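Local atomic coordinates of tryptophan--tRNA ligase (Campylobacter jejuni subsp. jejuni, PDB entry 3TZL), a protein that is a class I synthetase that, as a homodimer, is expected to attach L-tryptophan to its cognate tRNA, using ATP and releasing AMP and diphosphate. Residues 74-85 with 297-306; 165-173 with 312-320. One frame throughout, in Å; residues are numbered along the deposited sequence.

Helix 291-320 takes part in both contacts and ties distant parts of the catalytic domain together. Its 297-306 portion meets strand 78-81 and the flanking residues in interaction 1, and its last turns meet the end of helix 150-167 and the loop beyond it in interaction 2. The centres lie about 23 Å apart, with the nearest atoms about 7 Å from each other. Along the chain the segments alternate, 74-85, 165-173, 297-306 and 312-320, so the two connections cross. The closing helix thereby spans from the edge of the three-stranded parallel sheet to a region with more contacts to the second subunit.

Interaction 1 of 2, residues 74-85 with 297-306; sequences PQKSVFWLQSDV and ILDFGATKAR
Gly301 brings helix 297-306 against strand 78-81: its CA lies 3.3 Å from Phe79 O in a CA-H...O contact that is almost straight, 172° at the hydrogen. With no side chain here, the helix and strand axes can approach to 6.1 Å while running at 108° to each other. On one flank Ala305 CB sits over the six-membered ring of Trp80, 3.8 Å from its centroid, in a CH-pi contact; Val78 CG1 also touches this methyl. On another, Leu298 CD2 reaches Phe79 CE2 at 3.9 Å. Two basic side chains fasten the outlying turns. Lys304, bent at its third torsion (-74°), hydrogen-bonds through NZ to Pro74 O at 2.8 Å, nearly in line with that carbonyl, and to Ser77 O at 3.0 Å from above its carbonyl plane. Arg306 NH1 donates to Asp84 O at 2.8 Å from above the carbonyl plane, and a water links NE to the same oxygen. A second water joins Leu81 N, Asp84 OD2 and Leu298 O. Strand 78-81 is an edge strand, within this chain, of the parallel Rossmann-type sheet characteristic of class I synthetases: Val78 and Trp80 make backbone hydrogen bonds with strand 36-41, whereas Phe79 O faces the helix. The helix thus covers the sheet edge formed by 78-81. Farther out, the Trp80 ring meets Phe138 and Phe40, the latter lining the tryptophan pocket; the Trp80 side chain lies about 9 Å from the bound tryptophan. Just past the strand, Gln82 NE2 is hydrogen-bonded to Asp134 OD1, another pocket residue, placing this strand in the second shell of the site.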
# COMPACT_ATOMS: atom_id res chain seq x y z
N PRO B 74 -26.31 4.70 -10.98
CA PRO B 74 -25.07 4.26 -11.65
C PRO B 74 -24.85 4.94 -13.00
O PRO B 74 -23.71 5.02 -13.46
CB PRO B 74 -25.31 2.76 -11.87
CG PRO B 74 -26.38 2.38 -10.93
CD PRO B 74 -27.25 3.59 -10.78
N GLN B 75 -25.93 5.41 -13.60
CA GLN B 75 -25.91 6.09 -14.88
C GLN B 75 -25.46 7.53 -14.71
O GLN B 75 -24.61 8.02 -15.46
CB GLN B 75 -27.31 6.07 -15.49
CG GLN B 75 -27.34 6.44 -16.94
CD GLN B 75 -26.64 5.41 -17.78
OE1 GLN B 75 -26.70 4.22 -17.48
NE2 GLN B 75 -25.94 5.86 -18.83
N LYS B 76 -26.03 8.22 -13.73
CA LYS B 76 -25.69 9.60 -13.45
C LYS B 76 -24.32 9.72 -12.76
O LYS B 76 -23.53 10.60 -13.08
CB LYS B 76 -26.75 10.23 -12.56
CG LYS B 76 -28.16 10.18 -13.13
CD LYS B 76 -29.20 10.74 -12.16
CE LYS B 76 -30.54 11.02 -12.86
NZ LYS B 76 -30.44 12.03 -13.96
N SER B 77 -24.06 8.81 -11.82
CA SER B 77 -22.89 8.92 -10.93
C SER B 77 -21.87 7.83 -11.20
O SER B 77 -22.12 6.93 -11.99
CB SER B 77 -23.34 8.78 -9.48
OG SER B 77 -24.26 9.79 -9.13
N VAL B 78 -20.72 7.92 -10.55
CA VAL B 78 -19.71 6.86 -10.65
C VAL B 78 -19.64 6.17 -9.31
O VAL B 78 -19.27 6.79 -8.32
CB VAL B 78 -18.35 7.40 -11.11
CG1 VAL B 78 -17.32 6.30 -11.13
CG2 VAL B 78 -18.50 8.04 -12.51
N PHE B 79 -20.04 4.90 -9.30
CA PHE B 79 -20.22 4.16 -8.06
C PHE B 79 -19.54 2.79 -8.12
O PHE B 79 -19.91 1.95 -8.92
CB PHE B 79 -21.71 3.98 -7.79
CG PHE B 79 -22.02 3.19 -6.56
CD1 PHE B 79 -21.78 3.72 -5.30
CD2 PHE B 79 -22.58 1.92 -6.65
CE1 PHE B 79 -22.08 2.99 -4.15
CE2 PHE B 79 -22.89 1.19 -5.51
CZ PHE B 79 -22.63 1.73 -4.26
N TRP B 80 -18.55 2.58 -7.26
CA TRP B 80 -17.75 1.37 -7.36
C TRP B 80 -17.27 0.91 -6.01
O TRP B 80 -17.45 1.58 -5.00
CB TRP B 80 -16.57 1.58 -8.33
CG TRP B 80 -15.42 2.38 -7.81
CD1 TRP B 80 -14.21 1.89 -7.39
CD2 TRP B 80 -15.34 3.81 -7.66
NE1 TRP B 80 -13.40 2.93 -6.99
CE2 TRP B 80 -14.07 4.11 -7.15
CE3 TRP B 80 -16.24 4.86 -7.92
CZ2 TRP B 80 -13.66 5.43 -6.88
CZ3 TRP B 80 -15.83 6.16 -7.65
CH2 TRP B 80 -14.56 6.43 -7.14
N LEU B 81 -16.70 -0.29 -6.00
CA LEU B 81 -16.12 -0.91 -4.82
C LEU B 81 -14.62 -0.63 -4.88
O LEU B 81 -13.97 -0.95 -5.86
CB LEU B 81 -16.36 -2.41 -4.86
CG LEU B 81 -15.80 -3.29 -3.74
CD1 LEU B 81 -16.53 -2.97 -2.47
CD2 LEU B 81 -16.00 -4.76 -4.11
N GLN B 82 -14.10 -0.01 -3.83
CA GLN B 82 -12.75 0.54 -3.85
C GLN B 82 -11.69 -0.42 -4.39
O GLN B 82 -10.88 -0.07 -5.25
CB GLN B 82 -12.38 0.93 -2.43
CG GLN B 82 -11.08 1.69 -2.30
CD GLN B 82 -10.73 1.90 -0.86
OE1 GLN B 82 -11.26 1.20 0.01
NE2 GLN B 82 -9.88 2.87 -0.59
N SER B 83 -11.72 -1.65 -3.90
CA SER B 83 -10.77 -2.68 -4.30
C SER B 83 -10.87 -3.17 -5.75
O SER B 83 -10.06 -4.00 -6.16
CB SER B 83 -10.93 -3.87 -3.36
OG SER B 83 -12.16 -4.51 -3.59
N ASP B 84 -11.84 -2.69 -6.52
CA ASP B 84 -11.91 -3.11 -7.93
C ASP B 84 -11.01 -2.21 -8.77
O ASP B 84 -10.71 -2.53 -9.91
CB ASP B 84 -13.33 -3.07 -8.50
CG ASP B 84 -14.21 -4.23 -8.03
OD1 ASP B 84 -13.68 -5.28 -7.61
OD2 ASP B 84 -15.45 -4.09 -8.08
N VAL B 85 -10.62 -1.07 -8.22
CA VAL B 85 -9.70 -0.19 -8.93
C VAL B 85 -8.36 -0.23 -8.22
O VAL B 85 -8.11 0.52 -7.28
CB VAL B 85 -10.26 1.25 -9.09
CG1 VAL B 85 -9.29 2.12 -9.85
CG2 VAL B 85 -11.60 1.20 -9.81
N ILE B 297 -23.51 -4.09 -12.03
CA ILE B 297 -23.58 -2.69 -11.71
C ILE B 297 -22.25 -2.18 -11.13
O ILE B 297 -21.76 -1.12 -11.53
CB ILE B 297 -24.73 -2.43 -10.72
CG1 ILE B 297 -26.08 -2.70 -11.40
CG2 ILE B 297 -24.65 -1.01 -10.19
CD1 ILE B 297 -27.24 -2.81 -10.42
N LEU B 298 -21.67 -2.92 -10.19
CA LEU B 298 -20.37 -2.57 -9.64
C LEU B 298 -19.28 -2.62 -10.71
O LEU B 298 -18.36 -1.81 -10.70
CB LEU B 298 -20.02 -3.48 -8.46
CG LEU B 298 -20.89 -3.19 -7.24
CD1 LEU B 298 -20.61 -4.17 -6.09
CD2 LEU B 298 -20.70 -1.74 -6.82
N ASP B 299 -19.37 -3.58 -11.64
CA ASP B 299 -18.37 -3.71 -12.70
C ASP B 299 -18.41 -2.51 -13.62
O ASP B 299 -17.39 -2.00 -14.01
CB ASP B 299 -18.56 -5.00 -13.49
CG ASP B 299 -17.97 -6.20 -12.78
OD1 ASP B 299 -17.12 -5.98 -11.89
OD2 ASP B 299 -18.36 -7.34 -13.11
N PHE B 300 -19.62 -2.06 -13.94
CA PHE B 300 -19.80 -0.86 -14.74
C PHE B 300 -19.22 0.39 -14.09
O PHE B 300 -18.52 1.17 -14.74
CB PHE B 300 -21.28 -0.66 -15.05
CG PHE B 300 -21.60 0.65 -15.69
CD1 PHE B 300 -20.89 1.10 -16.78
CD2 PHE B 300 -22.66 1.41 -15.22
CE1 PHE B 300 -21.21 2.32 -17.38
CE2 PHE B 300 -22.98 2.62 -15.82
CZ PHE B 300 -22.26 3.08 -16.91
N GLY B 301 -19.53 0.59 -12.80
CA GLY B 301 -19.00 1.72 -12.06
C GLY B 301 -17.49 1.69 -12.07
O GLY B 301 -16.83 2.70 -12.33
N ALA B 302 -16.93 0.50 -11.83
CA ALA B 302 -15.49 0.34 -11.78
C ALA B 302 -14.82 0.71 -13.11
O ALA B 302 -13.74 1.29 -13.09
CB ALA B 302 -15.10 -1.06 -11.34
N THR B 303 -15.46 0.44 -14.25
CA THR B 303 -14.85 0.76 -15.53
C THR B 303 -14.75 2.26 -15.76
O THR B 303 -13.82 2.75 -16.40
CB THR B 303 -15.58 0.14 -16.76
OG1 THR B 303 -16.82 0.82 -17.00
CG2 THR B 303 -15.81 -1.35 -16.56
N LYS B 304 -15.73 3.00 -15.24
CA LYS B 304 -15.73 4.45 -15.40
C LYS B 304 -14.65 5.07 -14.51
O LYS B 304 -13.93 5.98 -14.93
CB LYS B 304 -17.12 5.02 -15.09
CG LYS B 304 -18.17 4.65 -16.14
CD LYS B 304 -19.43 5.53 -16.04
CE LYS B 304 -20.29 5.15 -14.82
NZ LYS B 304 -21.48 6.05 -14.74
N ALA B 305 -14.53 4.57 -13.29
CA ALA B 305 -13.54 5.10 -12.36
C ALA B 305 -12.14 4.67 -12.80
O ALA B 305 -11.22 5.48 -12.77
CB ALA B 305 -13.82 4.63 -10.95
N ARG B 306 -12.00 3.41 -13.23
CA ARG B 306 -10.70 2.86 -13.66
C ARG B 306 -10.11 3.61 -14.86
O ARG B 306 -8.90 3.78 -14.95
CB ARG B 306 -10.83 1.36 -13.95
CG ARG B 306 -9.61 0.68 -14.56
CD ARG B 306 -9.88 -0.81 -14.85
NE ARG B 306 -10.36 -1.53 -13.66
CZ ARG B 306 -11.56 -2.09 -13.56
NH1 ARG B 306 -11.93 -2.71 -12.45
NH2 ARG B 306 -12.39 -2.03 -14.58
O HOH W 1 -22.79 6.40 -17.47
O HOH W 2 -22.07 1.35 -10.63
O HOH W 3 -16.73 -1.75 -8.55
O HOH W 4 -8.07 -1.90 -11.71

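Interaction 2 of 2, residues 165-173 with 312-320; sequences NEWGEIFTL and KMQKIYEKI
Bends at the second and third torsions of Lys319 fold its aliphatic chain against Trp167, which holds its CG anti to the carbonyl carbon (chi1 -78°) and so lays the indole against Lys319. Lys319 CB settles over the six-membered ring, 3.6 Å from its centroid, as a CH-pi contact, and CE runs on beside the five-membered ring to within 3.3 Å of Trp167 O. Ile320 meets the same indole differently, its CD1 coming at the ring edge 3.7 Å from CZ2. One helical turn back, Ile316 CD1 presses tightly on Ile170 CG2, at 3.5 Å, and also touches Phe171 CZ. The Phe171 ring has Ile170 CG2 over one face. This packing joins the final turns of the chain's last helix to the place where helix 150-167 ends: Gly168 leaves helical geometry with positive phi, Glu169 centres an inverse gamma turn, and Asn164 OD1 accepts hydrogen bonds from both Ile170 N and Phe171 N. Lys312, at the other end of the contact, hydrogen-bonds through NZ to Ile170 O at 2.7 Å, nearly in line with the carbonyl bond (173° at the oxygen), while its CD lies 3.9 Å from Phe171 CE1. The ammonium group is also salt-bridged to Asp139 OD2; OD1 of that carboxylate is hydrogen-bonded to Thr172 OG1. Across the dimer interface, Trp167 NE1 hydrogen-bonds to Gln51 O of the second subunit and Ile320 packs on its Met47.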
# COMPACT_ATOMS: atom_id res chain seq x y z
N ASN B 165 4.87 20.24 -6.08
CA ASN B 165 6.10 21.01 -5.95
C ASN B 165 7.28 20.29 -6.60
O ASN B 165 8.20 20.92 -7.10
CB ASN B 165 6.42 21.29 -4.49
CG ASN B 165 5.94 22.64 -4.04
OD1 ASN B 165 5.86 23.58 -4.84
ND2 ASN B 165 5.60 22.76 -2.76
N GLU B 166 7.24 18.97 -6.58
CA GLU B 166 8.34 18.18 -7.10
C GLU B 166 8.19 17.84 -8.59
O GLU B 166 9.19 17.81 -9.32
CB GLU B 166 8.51 16.90 -6.28
CG GLU B 166 9.63 15.98 -6.79
CD GLU B 166 11.02 16.51 -6.49
OE1 GLU B 166 11.15 17.40 -5.63
OE2 GLU B 166 11.98 16.03 -7.12
N TRP B 167 6.95 17.63 -9.04
CA TRP B 167 6.69 17.03 -10.35
C TRP B 167 5.89 17.91 -11.35
O TRP B 167 5.76 17.56 -12.52
CB TRP B 167 5.95 15.70 -10.17
CG TRP B 167 6.81 14.55 -9.75
CD1 TRP B 167 8.18 14.49 -9.73
CD2 TRP B 167 6.34 13.27 -9.31
NE1 TRP B 167 8.60 13.25 -9.31
CE2 TRP B 167 7.49 12.48 -9.03
CE3 TRP B 167 5.07 12.71 -9.12
CZ2 TRP B 167 7.39 11.17 -8.57
CZ3 TRP B 167 4.98 11.41 -8.66
CH2 TRP B 167 6.13 10.65 -8.40
N GLY B 168 5.37 19.04 -10.89
CA GLY B 168 4.53 19.88 -11.73
C GLY B 168 3.05 19.76 -11.40
O GLY B 168 2.70 19.41 -10.28
N GLU B 169 2.19 20.04 -12.36
CA GLU B 169 0.75 20.01 -12.13
C GLU B 169 0.23 18.59 -12.21
O GLU B 169 -0.27 18.15 -13.25
CB GLU B 169 0.01 20.87 -13.16
CG GLU B 169 0.14 22.38 -12.96
CD GLU B 169 -0.35 23.17 -14.17
OE1 GLU B 169 -1.03 22.58 -15.05
OE2 GLU B 169 -0.05 24.39 -14.25
N ILE B 170 0.34 17.86 -11.12
CA ILE B 170 -0.09 16.48 -11.13
C ILE B 170 -1.50 16.38 -10.55
O ILE B 170 -2.38 15.73 -11.12
CB ILE B 170 0.85 15.57 -10.31
CG1 ILE B 170 2.29 15.67 -10.80
CG2 ILE B 170 0.39 14.14 -10.40
CD1 ILE B 170 2.45 15.48 -12.30
N PHE B 171 -1.71 17.02 -9.40
CA PHE B 171 -2.95 16.84 -8.64
C PHE B 171 -3.75 18.10 -8.45
O PHE B 171 -3.20 19.19 -8.27
CB PHE B 171 -2.65 16.27 -7.25
CG PHE B 171 -2.19 14.86 -7.28
CD1 PHE B 171 -2.91 13.90 -7.97
CD2 PHE B 171 -1.02 14.48 -6.62
CE1 PHE B 171 -2.47 12.60 -8.01
CE2 PHE B 171 -0.58 13.18 -6.65
CZ PHE B 171 -1.30 12.23 -7.35
N THR B 172 -5.06 17.94 -8.46
CA THR B 172 -5.94 19.02 -8.09
C THR B 172 -5.93 19.11 -6.56
O THR B 172 -5.86 18.09 -5.89
CB THR B 172 -7.36 18.73 -8.58
OG1 THR B 172 -7.35 18.72 -10.01
CG2 THR B 172 -8.34 19.79 -8.08
N LEU B 173 -5.97 20.32 -6.01
CA LEU B 173 -6.04 20.47 -4.56
C LEU B 173 -7.48 20.31 -4.09
O LEU B 173 -8.35 21.08 -4.46
CB LEU B 173 -5.51 21.85 -4.14
CG LEU B 173 -4.06 22.13 -4.52
CD1 LEU B 173 -3.63 23.51 -3.99
CD2 LEU B 173 -3.12 21.01 -4.05
N LYS B 312 -4.60 8.96 -14.84
CA LYS B 312 -3.76 9.62 -13.83
C LYS B 312 -2.47 8.84 -13.66
O LYS B 312 -1.39 9.42 -13.66
CB LYS B 312 -4.49 9.76 -12.49
CG LYS B 312 -3.62 10.35 -11.37
CD LYS B 312 -3.25 11.79 -11.70
CE LYS B 312 -4.46 12.71 -11.56
NZ LYS B 312 -4.28 14.09 -12.15
N MSE B 313 -2.58 7.52 -13.56
CA MSE B 313 -1.39 6.69 -13.39
C MSE B 313 -0.40 6.77 -14.56
O MSE B 313 0.80 6.65 -14.34
CB MSE B 313 -1.74 5.23 -13.08
CG MSE B 313 -2.44 5.03 -11.70
SE MSE B 313 -1.62 5.99 -10.17
CE MSE B 313 0.00 4.93 -9.90
N GLN B 314 -0.88 6.97 -15.77
CA GLN B 314 0.01 7.14 -16.93
C GLN B 314 0.91 8.36 -16.73
O GLN B 314 2.10 8.34 -17.06
CB GLN B 314 -0.80 7.30 -18.23
CG GLN B 314 -1.34 5.98 -18.79
CD GLN B 314 -2.45 6.15 -19.84
OE1 GLN B 314 -2.62 7.21 -20.45
NE2 GLN B 314 -3.22 5.08 -20.05
N LYS B 315 0.33 9.42 -16.17
CA LYS B 315 1.09 10.62 -15.84
C LYS B 315 2.06 10.37 -14.70
O LYS B 315 3.23 10.77 -14.75
CB LYS B 315 0.15 11.77 -15.48
CG LYS B 315 -0.69 12.25 -16.65
CD LYS B 315 -1.61 13.37 -16.20
CE LYS B 315 -2.46 13.91 -17.35
NZ LYS B 315 -3.37 14.99 -16.87
N ILE B 316 1.57 9.70 -13.65
CA ILE B 316 2.41 9.38 -12.51
C ILE B 316 3.59 8.50 -12.91
O ILE B 316 4.71 8.70 -12.44
CB ILE B 316 1.62 8.67 -11.43
CG1 ILE B 316 0.48 9.56 -10.93
CG2 ILE B 316 2.55 8.21 -10.30
CD1 ILE B 316 0.93 10.73 -10.16
N TYR B 317 3.33 7.52 -13.77
CA TYR B 317 4.35 6.59 -14.23
C TYR B 317 5.50 7.30 -14.92
O TYR B 317 6.67 6.92 -14.75
CB TYR B 317 3.77 5.58 -15.23
CG TYR B 317 3.13 4.37 -14.59
CD1 TYR B 317 2.76 4.37 -13.26
CD2 TYR B 317 2.93 3.19 -15.33
CE1 TYR B 317 2.18 3.25 -12.67
CE2 TYR B 317 2.35 2.06 -14.75
CZ TYR B 317 1.97 2.11 -13.42
OH TYR B 317 1.38 1.02 -12.82
N GLU B 318 5.18 8.32 -15.71
CA GLU B 318 6.21 9.09 -16.38
C GLU B 318 7.13 9.78 -15.36
O GLU B 318 8.34 9.90 -15.59
CB GLU B 318 5.61 10.10 -17.36
CG GLU B 318 6.65 10.95 -18.10
CD GLU B 318 7.41 10.18 -19.21
OE1 GLU B 318 7.32 8.93 -19.26
OE2 GLU B 318 8.09 10.83 -20.03
N LYS B 319 6.56 10.18 -14.22
CA LYS B 319 7.34 10.91 -13.21
C LYS B 319 8.13 10.00 -12.26
O LYS B 319 9.16 10.42 -11.73
CB LYS B 319 6.45 11.85 -12.40
CG LYS B 319 5.64 12.83 -13.25
CD LYS B 319 6.54 13.61 -14.21
CE LYS B 319 7.23 14.76 -13.53
NZ LYS B 319 8.39 15.25 -14.33
N ILE B 320 7.65 8.78 -12.03
CA ILE B 320 8.29 7.90 -11.04
C ILE B 320 9.14 6.82 -11.73
O ILE B 320 9.88 6.08 -11.08
CB ILE B 320 7.24 7.25 -10.10
CG1 ILE B 320 7.92 6.69 -8.84
CG2 ILE B 320 6.51 6.15 -10.83
CD1 ILE B 320 8.56 7.75 -7.94